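Local coordinates for uncharacterized protein (Corynebacterium diphtheriae, PDB 3V7B), which is of unknown function but belongs to the DUF2020 family, whose sequences are grouped in a clan with Mog1p and PsbP, at residues H6-P16 against A69-P77. Numbering follows the deposited sequence.
Sequences HDSALPFDALP and ATVMVRHMP. With EDO (1,2-ethanediol), chain C.
Arg74 pushes its guanidinium into the curl of the 6-16 loop, where every nitrogen meets an oxygen lying near the group's plane. Arg74 NE gives a nearly straight bond (175°) to Asp7 OD2 at 2.8 Å, which is also a salt bridge. Arg74 NH2 reaches Leu10 O at 3.0 Å, and Arg74 NH1 reaches Pro11 O at 3.0 Å; both donors stand above the carbonyl planes. NH1 also donates to a water held by Phe12 O and Ala14 O. Arginine suits this place because its donors splay in one plane, matching one carboxylate oxygen and two carbonyls. Bends of the Arg74 side chain at chi2 (-41°) and chi3 (-59°) bring its end round to them. The selenium of Met76, a selenomethionine like Met72, lies over one guanidinium face, offset toward the rim.

A single carboxylate oxygen can accept on both its sides: Asp7 OD2 takes His75 N on the syn side at 2.8 Å and Arg74 NE on the anti side, from opposite faces of the carboxylate, while OD1 accepts from Asp54 N and a water shared with Val73 O and His75 ND1. The buried carboxylate is thus gripped at both oxygens, and the nearby guanidinium would probably favour its charged form.

Further along, the contact turns mostly apolar: the rigid Pro16 ring sets Pro16 CG 3.5 Å from Thr70 CG2 and CD beside Met72 SE. Met72 SE also comes 3.2 Å from Ala14 O. The Phe12 ring packs on helix 79-89, edge-to-face with Trp88. The arrangement is that of an N-terminal loop, with a type I turn at Pro11-Ala14, laid over an inner strand of a seven-stranded antiparallel sheet.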
ATOM      1  N   HIS A   6       2.730 -11.964 -13.843  1.00 25.82           N
ATOM      2  CA  HIS A   6       2.065 -11.454 -12.640  1.00 24.40           C
ATOM      3  C   HIS A   6       1.793 -10.014 -12.776  1.00 20.67           C
ATOM      4  O   HIS A   6       2.568  -9.269 -13.386  1.00 20.26           O
ATOM      5  CB  HIS A   6       2.949 -11.629 -11.402  1.00 25.63           C
ATOM      6  CG  HIS A   6       3.222 -13.051 -11.089  1.00 28.34           C
ATOM      7  ND1 HIS A   6       2.248 -13.888 -10.630  1.00 35.02           N
ATOM      8  CD2 HIS A   6       4.367 -13.834 -11.296  1.00 33.91           C
ATOM      9  CE1 HIS A   6       2.768 -15.140 -10.502  1.00 36.43           C
ATOM     10  NE2 HIS A   6       4.065 -15.101 -10.904  1.00 34.13           N
ATOM     11  N   ASP A   7       0.707  -9.614 -12.138  1.00 19.75           N
ATOM     12  CA  ASP A   7       0.292  -8.218 -12.071  1.00 17.97           C
ATOM     13  C   ASP A   7       0.273  -7.524 -13.474  1.00 16.88           C
ATOM     14  O   ASP A   7       0.641  -6.366 -13.617  1.00 14.78           O
ATOM     15  CB  ASP A   7       1.211  -7.438 -11.146  1.00 17.35           C
ATOM     16  CG  ASP A   7       1.260  -7.959  -9.740  1.00 17.51           C
ATOM     17  OD1 ASP A   7       0.470  -8.856  -9.330  1.00 18.07           O
ATOM     18  OD2 ASP A   7       2.108  -7.362  -8.997  1.00 17.04           O
ATOM     19  N   SER A   8      -0.217  -8.243 -14.472  1.00 17.60           N
ATOM     20  CA  SER A   8      -0.287  -7.728 -15.857  1.00 18.44           C
ATOM     21  C   SER A   8       1.042  -7.121 -16.356  1.00 19.34           C
ATOM     22  O   SER A   8       1.049  -6.162 -17.158  1.00 20.13           O
ATOM     23  CB  SER A   8      -1.395  -6.632 -15.931  1.00 19.22           C
ATOM     24  OG  SER A   8      -2.622  -7.023 -15.333  1.00 19.96           O
ATOM     25  N   ALA A   9       2.164  -7.677 -15.896  1.00 18.49           N
ATOM     26  CA  ALA A   9       3.503  -7.239 -16.252  1.00 18.16           C
ATOM     27  C   ALA A   9       3.686  -5.739 -16.037  1.00 18.73           C
ATOM     28  O   ALA A   9       4.443  -5.114 -16.739  1.00 18.32           O
ATOM     29  CB  ALA A   9       3.840  -7.674 -17.685  1.00 20.09           C
ATOM     30  N   LEU A  10       2.966  -5.150 -15.070  1.00 18.10           N
ATOM     31  CA  LEU A  10       3.122  -3.715 -14.815  1.00 17.81           C
ATOM     32  C   LEU A  10       4.533  -3.403 -14.332  1.00 19.27           C
ATOM     33  O   LEU A  10       5.118  -4.215 -13.619  1.00 18.67           O
ATOM     34  CB  LEU A  10       2.104  -3.190 -13.776  1.00 16.94           C
ATOM     35  CG  LEU A  10       0.648  -3.086 -14.337  1.00 16.74           C
ATOM     36  CD1 LEU A  10      -0.377  -2.801 -13.215  1.00 15.03           C
ATOM     37  CD2 LEU A  10       0.483  -2.053 -15.449  1.00 16.31           C
ATOM     38  N   PRO A  11       5.069  -2.209 -14.686  1.00 18.64           N
ATOM     39  CA  PRO A  11       6.419  -1.842 -14.307  1.00 19.15           C
ATOM     40  C   PRO A  11       6.512  -1.549 -12.779  1.00 18.61           C
ATOM     41  O   PRO A  11       5.478  -1.386 -12.111  1.00 16.36           O
ATOM     42  CB  PRO A  11       6.652  -0.556 -15.068  1.00 19.72           C
ATOM     43  CG  PRO A  11       5.284   0.033 -15.236  1.00 20.82           C
ATOM     44  CD  PRO A  11       4.437  -1.180 -15.521  1.00 19.83           C
ATOM     45  N   PHE A  12       7.743  -1.512 -12.279  1.00 17.09           N
ATOM     46  CA  PHE A  12       8.030  -1.294 -10.815  1.00 17.93           C
ATOM     47  C   PHE A  12       7.326  -0.050 -10.212  1.00 16.98           C
ATOM     48  O   PHE A  12       7.012  -0.014  -8.994  1.00 17.80           O
ATOM     49  CB  PHE A  12       9.532  -1.177 -10.566  1.00 17.88           C
ATOM     50  CG  PHE A  12      10.112   0.132 -10.958  1.00 18.33           C
ATOM     51  CD1 PHE A  12      10.316   0.441 -12.325  1.00 19.73           C
ATOM     52  CD2 PHE A  12      10.397   1.101 -10.023  1.00 17.57           C
ATOM     53  CE1 PHE A  12      10.787   1.688 -12.694  1.00 19.45           C
ATOM     54  CE2 PHE A  12      10.954   2.359 -10.402  1.00 18.66           C
ATOM     55  CZ  PHE A  12      11.127   2.640 -11.725  1.00 18.27           C
ATOM     56  N   ASP A  13       7.057   0.945 -11.043  1.00 16.98           N
ATOM     57  CA  ASP A  13       6.552   2.237 -10.556  1.00 17.48           C
ATOM     58  C   ASP A  13       5.041   2.415 -10.892  1.00 16.65           C
ATOM     59  O   ASP A  13       4.550   3.509 -10.878  1.00 18.09           O
ATOM     60  CB  ASP A  13       7.378   3.409 -11.111  1.00 20.39           C
ATOM     61  CG  ASP A  13       7.448   3.438 -12.665  1.00 22.16           C
ATOM     62  OD1 ASP A  13       7.017   2.486 -13.384  1.00 22.16           O
ATOM     63  OD2 ASP A  13       8.038   4.422 -13.134  1.00 24.08           O
ATOM     64  N   ALA A  14       4.346   1.315 -11.243  1.00 16.71           N
ATOM     65  CA  ALA A  14       2.887   1.353 -11.459  1.00 16.28           C
ATOM     66  C   ALA A  14       2.156   1.754 -10.180  1.00 17.94           C
ATOM     67  O   ALA A  14       2.513   1.307  -9.040  1.00 15.73           O
ATOM     68  CB  ALA A  14       2.329   0.007 -11.957  1.00 15.96           C
ATOM     69  N   LEU A  15       1.100   2.558 -10.357  1.00 16.68           N
ATOM     70  CA  LEU A  15       0.324   2.963  -9.207  1.00 16.96           C
ATOM     71  C   LEU A  15      -1.109   2.444  -9.381  1.00 17.49           C
ATOM     72  O   LEU A  15      -1.598   2.377 -10.485  1.00 16.55           O
ATOM     73  CB  LEU A  15       0.291   4.474  -9.072  1.00 18.94           C
ATOM     74  CG  LEU A  15       1.611   5.123  -8.666  1.00 21.14           C
ATOM     75  CD1 LEU A  15       1.527   6.635  -8.810  1.00 22.72           C
ATOM     76  CD2 LEU A  15       1.908   4.752  -7.234  1.00 18.36           C
ATOM     77  N   PRO A  16      -1.798   2.114  -8.283  1.00 17.86           N
ATOM     78  CA  PRO A  16      -3.208   1.657  -8.348  1.00 17.24           C
ATOM     79  C   PRO A  16      -4.129   2.682  -9.013  1.00 19.24           C
ATOM     80  O   PRO A  16      -3.994   3.870  -8.747  1.00 17.87           O
ATOM     81  CB  PRO A  16      -3.580   1.521  -6.904  1.00 16.34           C
ATOM     82  CG  PRO A  16      -2.276   1.329  -6.189  1.00 16.67           C
ATOM     83  CD  PRO A  16      -1.313   2.177  -6.899  1.00 16.98           C
ATOM     84  N   ALA A  69      -5.620   6.668   1.875  1.00 15.24           N
ATOM     85  CA  ALA A  69      -4.680   5.538   1.973  1.00 13.98           C
ATOM     86  C   ALA A  69      -4.744   4.738   0.685  1.00 15.14           C
ATOM     87  O   ALA A  69      -5.801   4.523   0.063  1.00 15.36           O
ATOM     88  CB  ALA A  69      -5.008   4.633   3.178  1.00 14.45           C
ATOM     89  N   THR A  70      -3.600   4.236   0.310  1.00 14.39           N
ATOM     90  CA  THR A  70      -3.489   3.357  -0.838  1.00 13.99           C
ATOM     91  C   THR A  70      -2.659   2.146  -0.425  1.00 13.00           C
ATOM     92  O   THR A  70      -1.558   2.300   0.139  1.00 11.99           O
ATOM     93  CB  THR A  70      -2.759   4.102  -1.997  1.00 15.38           C
ATOM     94  OG1 THR A  70      -3.524   5.248  -2.431  1.00 16.48           O
ATOM     95  CG2 THR A  70      -2.432   3.147  -3.176  1.00 14.99           C
ATOM     96  N   VAL A  71      -3.140   0.942  -0.769  1.00 11.69           N
ATOM     97  CA  VAL A  71      -2.444  -0.274  -0.394  1.00 12.35           C
ATOM     98  C   VAL A  71      -2.229  -1.062  -1.661  1.00 12.19           C
ATOM     99  O   VAL A  71      -3.183  -1.350  -2.385  1.00 10.03           O
ATOM    100  CB  VAL A  71      -3.233  -1.144   0.625  1.00 13.06           C
ATOM    101  CG1 VAL A  71      -2.533  -2.466   0.893  1.00 13.52           C
ATOM    102  CG2 VAL A  71      -3.447  -0.342   1.949  1.00 12.66           C
HETATM  103  N   MSE A  72      -0.951  -1.348  -1.930  1.00 11.98           N
HETATM  104  CA  MSE A  72      -0.551  -2.053  -3.124  1.00 11.78           C
HETATM  105  C   MSE A  72       0.331  -3.274  -2.841  1.00 12.60           C
HETATM  106  O   MSE A  72       1.372  -3.179  -2.181  1.00 13.45           O
HETATM  107  CB  MSE A  72       0.134  -1.129  -4.128  1.00 11.99           C
HETATM  108  CG  MSE A  72       0.543  -1.864  -5.469  1.00 13.47           C
HETATM  109 SE   MSE A  72       1.293  -0.582  -6.727  0.86 14.40          SE
HETATM  110  CE  MSE A  72       2.892  -0.186  -5.644  1.00 15.38           C
ATOM    111  N   VAL A  73      -0.136  -4.434  -3.325  1.00 11.94           N
ATOM    112  CA  VAL A  73       0.552  -5.698  -3.279  1.00 12.68           C
ATOM    113  C   VAL A  73       1.116  -6.102  -4.652  1.00 12.28           C
ATOM    114  O   VAL A  73       0.412  -6.171  -5.633  1.00 15.31           O
ATOM    115  CB  VAL A  73      -0.331  -6.833  -2.702  1.00 13.59           C
ATOM    116  CG1 VAL A  73       0.497  -8.158  -2.644  1.00 14.67           C
ATOM    117  CG2 VAL A  73      -0.776  -6.445  -1.272  1.00 12.25           C
ATOM    118  N   ARG A  74       2.436  -6.322  -4.745  1.00 13.22           N
ATOM    119  CA  ARG A  74       3.097  -6.569  -5.999  1.00 13.57           C
ATOM    120  C   ARG A  74       3.717  -7.967  -5.987  1.00 15.11           C
ATOM    121  O   ARG A  74       4.367  -8.355  -5.049  1.00 16.20           O
ATOM    122  CB  ARG A  74       4.228  -5.604  -6.252  1.00 13.45           C
ATOM    123  CG  ARG A  74       3.876  -4.218  -6.687  1.00 13.25           C
ATOM    124  CD  ARG A  74       2.805  -4.052  -7.670  1.00 13.44           C
ATOM    125  NE  ARG A  74       3.088  -4.771  -8.939  1.00 13.67           N
ATOM    126  CZ  ARG A  74       3.739  -4.299  -9.985  1.00 14.89           C
ATOM    127  NH1 ARG A  74       4.125  -3.055 -10.030  1.00 14.56           N
ATOM    128  NH2 ARG A  74       3.943  -5.080 -11.042  1.00 15.26           N
ATOM    129  N   HIS A  75       3.452  -8.731  -6.985  1.00 16.45           N
ATOM    130  CA  HIS A  75       4.191  -9.986  -7.154  1.00 18.33           C
ATOM    131  C   HIS A  75       5.095  -9.767  -8.356  1.00 18.49           C
ATOM    132  O   HIS A  75       4.651  -9.730  -9.542  1.00 18.28           O
ATOM    133  CB  HIS A  75       3.241 -11.158  -7.351  1.00 22.79           C
ATOM    134  CG  HIS A  75       2.500 -11.564  -6.104  1.00 25.65           C
ATOM    135  ND1 HIS A  75       1.460 -10.818  -5.584  1.00 29.14           N
ATOM    136  CD2 HIS A  75       2.603 -12.696  -5.307  1.00 27.23           C
ATOM    137  CE1 HIS A  75       0.990 -11.421  -4.483  1.00 26.67           C
ATOM    138  NE2 HIS A  75       1.684 -12.575  -4.306  1.00 27.99           N
HETATM  139  N   MSE A  76       6.363  -9.547  -8.086  1.00 19.34           N
HETATM  140  CA  MSE A  76       7.342  -9.245  -9.155  1.00 19.13           C
HETATM  141  C   MSE A  76       7.982 -10.545  -9.690  1.00 18.82           C
HETATM  142  O   MSE A  76       7.931 -11.587  -9.037  1.00 19.34           O
HETATM  143  CB  MSE A  76       8.435  -8.285  -8.677  1.00 17.34           C
HETATM  144  CG  MSE A  76       7.915  -6.928  -8.118  1.00 16.81           C
HETATM  145 SE   MSE A  76       6.631  -5.997  -9.314  0.86 14.47          SE
HETATM  146  CE  MSE A  76       7.932  -5.271 -10.556  1.00 15.60           C
ATOM    147  N   PRO A  77       8.545 -10.500 -10.919  1.00 21.99           N
ATOM    148  CA  PRO A  77       9.287 -11.649 -11.535  1.00 21.43           C
ATOM    149  C   PRO A  77      10.525 -12.058 -10.804  1.00 22.52           C
ATOM    150  O   PRO A  77      11.028 -13.173 -11.033  1.00 23.74           O
ATOM    151  CB  PRO A  77       9.734 -11.096 -12.902  1.00 23.22           C
ATOM    152  CG  PRO A  77       8.870  -9.947 -13.177  1.00 23.59           C
ATOM    153  CD  PRO A  77       8.452  -9.350 -11.860  1.00 22.53           C
TER
HETATM  154  C1  EDO C 401      -1.972   9.663  -0.341  1.00 23.41           C
HETATM  155  O1  EDO C 401      -2.973  10.225  -1.205  1.00 22.16           O
HETATM  156  C2  EDO C 401      -2.277   8.171  -0.131  1.00 21.57           C
HETATM  157  O2  EDO C 401      -2.378   7.350  -1.319  1.00 22.70           O
HETATM  158  O   HOH W   1       4.569  -8.071 -11.845  1.00 19.03           O
HETATM  159  O   HOH W   2      -0.223  -8.725  -6.738  1.00 12.80           O
HETATM  160  O   HOH W   3       4.299  -0.824  -8.451  1.00 14.62           O